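Local coordinates for protein alpha,alpha-trehalose-phosphate synthase (UDP-forming) (Burkholderia xenovorans, PDB 5V0T) that belongs to glycosyltransferase family 20 and has the two-domain GT-B architecture, here holding uridine-5'-diphosphate and 6-O-phosphono-alpha-D-glucopyranose, at residues Gln125-Leu130 and Arg151-Lys156; Asp190-Gln195 and Arg201-Tyr206. All coordinates share one frame; numbering follows the deposited sequence.

How the interactions relate
From the N terminus, the chain first runs down helix 109-126 into the turn 127-130, passes through strand 135-139 and into helix 146-152, and closes a loop of 20 residues when 151-156 returns to 125-130 in interaction 1. It then passes strand 159-162 and two short helices before interaction 2 closes a much smaller loop. The two loops follow in series, neither nested nor crossed. Their centres lie about 25 Å apart, yet a salt bridge joins them: Arg151 NH2 to Asp190 OD2, 2.9 Å. Interaction 1 joins the end regions of helices 109-126 and 146-152 beside strand 135-139, interaction 2 joins strand 191-194 to helix 197-209, and both strands belong to the same mixed sheet.

Interaction 1: residues Gln125-Leu130 and Arg151-Lys156; sequences QLVPLL and RAAGVK
Val127 and Val155 meet through one methyl each, CG2 of Val127 lying 3.8 Å from CG2 of Val155. From CB, the Val155 side chain forks into two methyls that share Leu130 CD1, only CG2 also meeting Val127 across the contact. CG1 is anti to the backbone N (chi1 172°) and reaches Leu130 CD1 at 4.1 Å. CG2 stands beside the backbone N and does more, touching Val127 CG2 and also Leu130 CD1, the latter at 3.9 Å. A single leucine methyl therefore rests against both branches of the valine, and the two side chains cross at about a right angle. Val127 and Val155 instead run past each other in opposite directions. The same CG2 of Val127 completes the patch by packing on Ala153 CB at 4.0 Å.

Both segments turn at the ends of helices. Ala153 is the first residue to leave helical geometry after helix 146-152, and Gly154, with positive phi, is the C-prime residue of a Schellman motif in which Gly154 N bonds to Arg151 O at 3.0 Å and Val155 N to Leu150 O. After this turn the Val155 side chain points toward 125-130. The Arg151 side chain secures the reversal from its own segment: NH1 donates to Val155 O at 2.9 Å, with the oxygen close to the guanidinium plane but the nitrogen above the carbonyl plane. NH1 also bonds to Asn157 O. Leu130 and Val155 also both touch Ile136 of strand 135-139, so the two turns share a residue of the sheet.

No hydrogen bond or charge pair links the two segments. With only methyl groups meeting, the contact probably depends mainly on close fit and on the burial of apolar surface.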
ATOM      1  N   GLN A 125       0.371   8.108 -25.214  1.00 30.17           N
ATOM      2  CA  GLN A 125       0.111   6.726 -25.586  1.00 33.31           C
ATOM      3  C   GLN A 125      -1.338   6.343 -25.308  1.00 32.97           C
ATOM      4  O   GLN A 125      -1.922   5.543 -26.048  1.00 31.22           O
ATOM      5  CB  GLN A 125       1.069   5.794 -24.836  1.00 33.52           C
ATOM      6  CG  GLN A 125       2.535   6.054 -25.098  1.00 32.84           C
ATOM      7  CD  GLN A 125       2.882   6.016 -26.570  1.00 48.31           C
ATOM      8  OE1 GLN A 125       3.516   6.931 -27.084  1.00 56.42           O
ATOM      9  NE2 GLN A 125       2.470   4.956 -27.256  1.00 51.33           N
ATOM     10  N   LEU A 126      -1.933   6.911 -24.257  1.00 28.74           N
ATOM     11  CA  LEU A 126      -3.305   6.569 -23.902  1.00 23.83           C
ATOM     12  C   LEU A 126      -4.319   7.204 -24.854  1.00 28.03           C
ATOM     13  O   LEU A 126      -5.322   6.566 -25.205  1.00 26.30           O
ATOM     14  CB  LEU A 126      -3.582   6.978 -22.452  1.00 22.24           C
ATOM     15  CG  LEU A 126      -5.005   6.755 -21.940  1.00 27.16           C
ATOM     16  CD1 LEU A 126      -5.336   5.260 -21.959  1.00 23.84           C
ATOM     17  CD2 LEU A 126      -5.226   7.381 -20.538  1.00 25.23           C
ATOM     18  N   VAL A 127      -4.069   8.447 -25.297  1.00 24.18           N
ATOM     19  CA  VAL A 127      -5.083   9.193 -26.054  1.00 27.66           C
ATOM     20  C   VAL A 127      -5.695   8.386 -27.198  1.00 32.40           C
ATOM     21  O   VAL A 127      -6.929   8.346 -27.298  1.00 31.14           O
ATOM     22  CB  VAL A 127      -4.514  10.544 -26.518  1.00 27.47           C
ATOM     23  CG1 VAL A 127      -5.420  11.169 -27.600  1.00 27.81           C
ATOM     24  CG2 VAL A 127      -4.367  11.490 -25.315  1.00 29.02           C
ATOM     25  N   PRO A 128      -4.921   7.732 -28.076  1.00 33.73           N
ATOM     26  CA  PRO A 128      -5.549   7.021 -29.206  1.00 38.98           C
ATOM     27  C   PRO A 128      -6.480   5.899 -28.785  1.00 34.25           C
ATOM     28  O   PRO A 128      -7.300   5.467 -29.591  1.00 31.14           O
ATOM     29  CB  PRO A 128      -4.352   6.474 -29.995  1.00 42.38           C
ATOM     30  CG  PRO A 128      -3.203   7.295 -29.577  1.00 42.42           C
ATOM     31  CD  PRO A 128      -3.452   7.647 -28.142  1.00 34.46           C
ATOM     32  N   LEU A 129      -6.386   5.414 -27.553  1.00 33.63           N
ATOM     33  CA  LEU A 129      -7.230   4.314 -27.111  1.00 35.45           C
ATOM     34  C   LEU A 129      -8.534   4.782 -26.484  1.00 33.38           C
ATOM     35  O   LEU A 129      -9.406   3.951 -26.213  1.00 36.66           O
ATOM     36  CB  LEU A 129      -6.467   3.451 -26.107  1.00 34.44           C
ATOM     37  CG  LEU A 129      -5.139   2.909 -26.619  1.00 34.55           C
ATOM     38  CD1 LEU A 129      -4.309   2.394 -25.459  1.00 35.54           C
ATOM     39  CD2 LEU A 129      -5.415   1.799 -27.635  1.00 41.87           C
ATOM     40  N   LEU A 130      -8.687   6.081 -26.263  1.00 31.43           N
ATOM     41  CA  LEU A 130      -9.825   6.604 -25.529  1.00 35.91           C
ATOM     42  C   LEU A 130     -11.068   6.685 -26.409  1.00 32.78           C
ATOM     43  O   LEU A 130     -10.995   6.768 -27.638  1.00 34.74           O
ATOM     44  CB  LEU A 130      -9.499   7.989 -24.965  1.00 31.28           C
ATOM     45  CG  LEU A 130      -8.416   7.993 -23.893  1.00 31.10           C
ATOM     46  CD1 LEU A 130      -8.182   9.424 -23.406  1.00 31.54           C
ATOM     47  CD2 LEU A 130      -8.804   7.076 -22.745  1.00 25.55           C
ATOM     48  N   ARG A 151      -5.478  16.833 -20.409  1.00 24.03           N
ATOM     49  CA  ARG A 151      -6.223  18.025 -20.802  1.00 31.02           C
ATOM     50  C   ARG A 151      -5.476  18.817 -21.870  1.00 34.12           C
ATOM     51  O   ARG A 151      -6.083  19.325 -22.823  1.00 31.63           O
ATOM     52  CB  ARG A 151      -6.486  18.900 -19.573  1.00 27.12           C
ATOM     53  CG  ARG A 151      -7.364  18.246 -18.510  1.00 28.66           C
ATOM     54  CD  ARG A 151      -8.839  18.465 -18.821  1.00 43.23           C
ATOM     55  NE  ARG A 151      -9.738  17.930 -17.797  1.00 44.26           N
ATOM     56  CZ  ARG A 151     -10.539  16.882 -17.980  1.00 48.13           C
ATOM     57  NH1 ARG A 151     -10.558  16.250 -19.146  1.00 44.59           N
ATOM     58  NH2 ARG A 151     -11.326  16.464 -16.996  1.00 50.72           N
ATOM     59  N   ALA A 152      -4.161  18.941 -21.722  1.00 31.88           N
ATOM     60  CA  ALA A 152      -3.368  19.633 -22.732  1.00 33.77           C
ATOM     61  C   ALA A 152      -3.434  18.918 -24.072  1.00 34.96           C
ATOM     62  O   ALA A 152      -3.321  19.558 -25.122  1.00 36.89           O
ATOM     63  CB  ALA A 152      -1.920  19.761 -22.257  1.00 31.65           C
ATOM     64  N   ALA A 153      -3.648  17.600 -24.062  1.00 32.81           N
ATOM     65  CA  ALA A 153      -3.778  16.807 -25.282  1.00 33.84           C
ATOM     66  C   ALA A 153      -5.202  16.777 -25.837  1.00 36.75           C
ATOM     67  O   ALA A 153      -5.478  16.009 -26.768  1.00 34.79           O
ATOM     68  CB  ALA A 153      -3.288  15.379 -25.035  1.00 36.10           C
ATOM     69  N   GLY A 154      -6.108  17.596 -25.310  1.00 30.32           N
ATOM     70  CA  GLY A 154      -7.445  17.675 -25.857  1.00 32.43           C
ATOM     71  C   GLY A 154      -8.462  16.770 -25.196  1.00 35.38           C
ATOM     72  O   GLY A 154      -9.627  16.771 -25.608  1.00 30.37           O
ATOM     73  N   VAL A 155      -8.069  16.014 -24.177  1.00 28.52           N
ATOM     74  CA  VAL A 155      -8.971  15.041 -23.572  1.00 31.09           C
ATOM     75  C   VAL A 155     -10.031  15.764 -22.754  1.00 33.19           C
ATOM     76  O   VAL A 155      -9.717  16.626 -21.924  1.00 30.37           O
ATOM     77  CB  VAL A 155      -8.177  14.045 -22.715  1.00 26.43           C
ATOM     78  CG1 VAL A 155      -9.114  13.127 -21.892  1.00 26.64           C
ATOM     79  CG2 VAL A 155      -7.254  13.236 -23.605  1.00 32.43           C
ATOM     80  N   LYS A 156     -11.292  15.391 -22.968  1.00 30.06           N
ATOM     81  CA  LYS A 156     -12.424  15.994 -22.283  1.00 31.83           C
ATOM     82  C   LYS A 156     -13.117  15.044 -21.319  1.00 32.01           C
ATOM     83  O   LYS A 156     -14.038  15.475 -20.617  1.00 35.86           O
ATOM     84  CB  LYS A 156     -13.460  16.501 -23.292  1.00 33.45           C
ATOM     85  CG  LYS A 156     -12.953  17.530 -24.302  1.00 37.84           C
ATOM     86  CD  LYS A 156     -12.404  18.757 -23.614  1.00 46.73           C
ATOM     87  CE  LYS A 156     -11.921  19.789 -24.627  1.00 56.82           C
ATOM     88  NZ  LYS A 156     -11.169  20.891 -23.959  1.00 61.41           N
TER

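Interaction 2: residues Asp190-Gln195 and Arg201-Tyr206; sequences DLLGFQ and RAFCDY
Phe194 points its ring at Phe203 so that CZ lies over one face of the Phe203 ring, 3.5 Å from CG. The neighbouring CE2 lies close to the root of the same ring, 3.8 Å from Phe203 CB. The ring planes are inclined at 36° and the centroids are 5.2 Å apart, an oblique pairing, and the two side chains cross at about a right angle. Leu192 takes the far end of Phe203: its CD1 is 3.5 Å from CZ and 3.7 Å from CE1, again with the side chains crossing nearly perpendicularly. Phe203 is thus met near CB and CG by one strand residue and near its tip by another. With chi1 172°, CG lies opposite the backbone N and beside the carbonyl carbon, the direction in which the ring meets both strand side chains. Leu192 and Phe194, two apart on the strand, project from the same side, with Gly193 between them. All three contacting side chains are buried, and the contact is wholly apolar.

Around these three side chains, Leu186 of helix 179-186 touches both Leu192 and Phe203, while the Phe167 ring meets Phe194 at a steep angle. Strand 191-194 runs parallel to strands 159-162 and 230-236 on its two flanks, and helix 197-209, which follows it directly in the chain, packs against the mixed sheet, consistent with the Rossmann-like domains of the GT-B fold.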
ATOM      1  N   ASP A 190     -10.775  16.068 -11.998  1.00 21.15           N
ATOM      2  CA  ASP A 190     -12.143  16.394 -11.595  1.00 23.66           C
ATOM      3  C   ASP A 190     -12.406  16.020 -10.144  1.00 26.48           C
ATOM      4  O   ASP A 190     -13.152  16.719  -9.449  1.00 25.22           O
ATOM      5  CB  ASP A 190     -13.137  15.686 -12.515  1.00 27.52           C
ATOM      6  CG  ASP A 190     -13.051  16.187 -13.932  1.00 29.16           C
ATOM      7  OD1 ASP A 190     -13.131  17.416 -14.113  1.00 36.67           O
ATOM      8  OD2 ASP A 190     -12.861  15.376 -14.851  1.00 29.87           O
ATOM      9  N   LEU A 191     -11.796  14.937  -9.671  1.00 25.30           N
ATOM     10  CA  LEU A 191     -12.029  14.412  -8.332  1.00 23.10           C
ATOM     11  C   LEU A 191     -10.723  13.844  -7.796  1.00 20.26           C
ATOM     12  O   LEU A 191     -10.048  13.088  -8.498  1.00 23.68           O
ATOM     13  CB  LEU A 191     -13.106  13.320  -8.344  1.00 24.33           C
ATOM     14  CG  LEU A 191     -13.300  12.558  -7.033  1.00 27.04           C
ATOM     15  CD1 LEU A 191     -13.813  13.506  -5.959  1.00 25.67           C
ATOM     16  CD2 LEU A 191     -14.264  11.361  -7.223  1.00 20.42           C
ATOM     17  N   LEU A 192     -10.375  14.201  -6.561  1.00 20.05           N
ATOM     18  CA  LEU A 192      -9.217  13.648  -5.869  1.00 19.28           C
ATOM     19  C   LEU A 192      -9.700  12.746  -4.745  1.00 21.48           C
ATOM     20  O   LEU A 192     -10.586  13.131  -3.978  1.00 20.55           O
ATOM     21  CB  LEU A 192      -8.322  14.755  -5.289  1.00 19.62           C
ATOM     22  CG  LEU A 192      -7.694  15.724  -6.286  1.00 22.97           C
ATOM     23  CD1 LEU A 192      -6.828  16.736  -5.545  1.00 21.75           C
ATOM     24  CD2 LEU A 192      -6.847  14.937  -7.287  1.00 23.16           C
ATOM     25  N   GLY A 193      -9.118  11.555  -4.658  1.00 19.51           N
ATOM     26  CA  GLY A 193      -9.434  10.608  -3.610  1.00 19.59           C
ATOM     27  C   GLY A 193      -8.192  10.299  -2.804  1.00 19.74           C
ATOM     28  O   GLY A 193      -7.118  10.055  -3.370  1.00 16.90           O
ATOM     29  N   PHE A 194      -8.316  10.354  -1.484  1.00 18.18           N
ATOM     30  CA  PHE A 194      -7.242   9.993  -0.575  1.00 16.03           C
ATOM     31  C   PHE A 194      -7.704   8.802   0.264  1.00 18.89           C
ATOM     32  O   PHE A 194      -8.886   8.444   0.276  1.00 17.21           O
ATOM     33  CB  PHE A 194      -6.839  11.192   0.305  1.00 15.90           C
ATOM     34  CG  PHE A 194      -6.467  12.430  -0.488  1.00 20.21           C
ATOM     35  CD1 PHE A 194      -5.209  12.556  -1.048  1.00 23.90           C
ATOM     36  CD2 PHE A 194      -7.394  13.449  -0.695  1.00 18.60           C
ATOM     37  CE1 PHE A 194      -4.877  13.676  -1.797  1.00 19.57           C
ATOM     38  CE2 PHE A 194      -7.063  14.578  -1.428  1.00 20.95           C
ATOM     39  CZ  PHE A 194      -5.805  14.688  -1.982  1.00 20.66           C
ATOM     40  N   GLN A 195      -6.760   8.161   0.964  1.00 18.35           N
ATOM     41  CA  GLN A 195      -7.111   6.957   1.719  1.00 20.96           C
ATOM     42  C   GLN A 195      -7.977   7.291   2.934  1.00 20.90           C
ATOM     43  O   GLN A 195      -8.989   6.626   3.182  1.00 18.22           O
ATOM     44  CB  GLN A 195      -5.837   6.216   2.162  1.00 18.51           C
ATOM     45  CG  GLN A 195      -5.044   5.593   1.019  1.00 15.74           C
ATOM     46  CD  GLN A 195      -5.555   4.206   0.650  1.00 18.60           C
ATOM     47  OE1 GLN A 195      -6.721   3.870   0.893  1.00 17.09           O
ATOM     48  NE2 GLN A 195      -4.672   3.384   0.082  1.00 14.14           N
ATOM     49  N   ARG A 201      -7.378  15.991   5.073  1.00 17.95           N
ATOM     50  CA  ARG A 201      -7.126  17.192   5.865  0.72 18.59           C
ATOM     51  C   ARG A 201      -5.773  17.813   5.511  1.00 18.95           C
ATOM     52  O   ARG A 201      -5.653  19.041   5.416  1.00 21.43           O
ATOM     53  CB  ARG A 201      -7.200  16.847   7.355  0.72 22.95           C
ATOM     54  CG  ARG A 201      -7.184  18.049   8.296  0.72 28.08           C
ATOM     55  CD  ARG A 201      -7.581  17.660   9.728  0.72 26.74           C
ATOM     56  NE  ARG A 201      -6.607  16.768  10.362  0.72 31.06           N
ATOM     57  CZ  ARG A 201      -6.884  15.532  10.776  0.72 33.14           C
ATOM     58  NH1 ARG A 201      -8.108  15.044  10.631  0.72 34.36           N
ATOM     59  NH2 ARG A 201      -5.944  14.789  11.345  0.72 31.98           N
ATOM     60  N   ALA A 202      -4.742  16.976   5.317  1.00 22.16           N
ATOM     61  CA  ALA A 202      -3.421  17.490   4.971  1.00 17.14           C
ATOM     62  C   ALA A 202      -3.441  18.180   3.618  1.00 19.37           C
ATOM     63  O   ALA A 202      -2.838  19.253   3.451  1.00 16.97           O
ATOM     64  CB  ALA A 202      -2.386  16.361   4.982  1.00 17.96           C
ATOM     65  N   PHE A 203      -4.126  17.581   2.639  1.00 21.42           N
ATOM     66  CA  PHE A 203      -4.293  18.232   1.341  1.00 18.97           C
ATOM     67  C   PHE A 203      -4.967  19.589   1.498  1.00 17.32           C
ATOM     68  O   PHE A 203      -4.485  20.599   0.965  1.00 21.13           O
ATOM     69  CB  PHE A 203      -5.095  17.335   0.390  1.00 20.31           C
ATOM     70  CG  PHE A 203      -5.464  18.005  -0.909  1.00 20.04           C
ATOM     71  CD1 PHE A 203      -4.523  18.156  -1.917  1.00 19.99           C
ATOM     72  CD2 PHE A 203      -6.752  18.496  -1.110  1.00 22.00           C
ATOM     73  CE1 PHE A 203      -4.868  18.787  -3.124  1.00 19.53           C
ATOM     74  CE2 PHE A 203      -7.107  19.135  -2.307  1.00 22.37           C
ATOM     75  CZ  PHE A 203      -6.164  19.283  -3.309  1.00 22.02           C
ATOM     76  N   CYS A 204      -6.083  19.642   2.240  1.00 17.86           N
ATOM     77  CA  CYS A 204      -6.790  20.912   2.400  1.00 22.42           C
ATOM     78  C   CYS A 204      -5.956  21.930   3.160  1.00 20.82           C
ATOM     79  O   CYS A 204      -6.021  23.132   2.864  1.00 21.62           O
ATOM     80  CB  CYS A 204      -8.126  20.695   3.112  1.00 24.75           C
ATOM     81  SG  CYS A 204      -9.280  19.684   2.165  1.00 25.38           S
ATOM     82  N   ASP A 205      -5.161  21.469   4.126  1.00 20.22           N
ATOM     83  CA  ASP A 205      -4.272  22.370   4.854  1.00 23.63           C
ATOM     84  C   ASP A 205      -3.276  23.045   3.908  1.00 25.23           C
ATOM     85  O   ASP A 205      -3.018  24.248   4.022  1.00 22.70           O
ATOM     86  CB  ASP A 205      -3.540  21.585   5.947  1.00 24.58           C
ATOM     87  CG  ASP A 205      -2.837  22.479   6.948  1.00 42.27           C
ATOM     88  OD1 ASP A 205      -3.481  23.411   7.471  1.00 50.49           O
ATOM     89  OD2 ASP A 205      -1.648  22.239   7.233  1.00 44.47           O
ATOM     90  N   TYR A 206      -2.707  22.285   2.965  1.00 22.89           N
ATOM     91  CA  TYR A 206      -1.825  22.896   1.972  1.00 22.85           C
ATOM     92  C   TYR A 206      -2.588  23.896   1.107  1.00 19.49           C
ATOM     93  O   TYR A 206      -2.131  25.027   0.891  1.00 23.14           O
ATOM     94  CB  TYR A 206      -1.168  21.818   1.100  1.00 19.99           C
ATOM     95  CG  TYR A 206      -0.174  22.403   0.104  1.00 23.65           C
ATOM     96  CD1 TYR A 206      -0.604  22.954  -1.104  1.00 27.04           C
ATOM     97  CD2 TYR A 206       1.187  22.420   0.380  1.00 21.75           C
ATOM     98  CE1 TYR A 206       0.289  23.512  -2.004  1.00 27.16           C
ATOM     99  CE2 TYR A 206       2.090  22.959  -0.523  1.00 18.24           C
ATOM    100  CZ  TYR A 206       1.634  23.503  -1.717  1.00 25.46           C
ATOM    101  OH  TYR A 206       2.520  24.061  -2.616  1.00 27.05           O
TER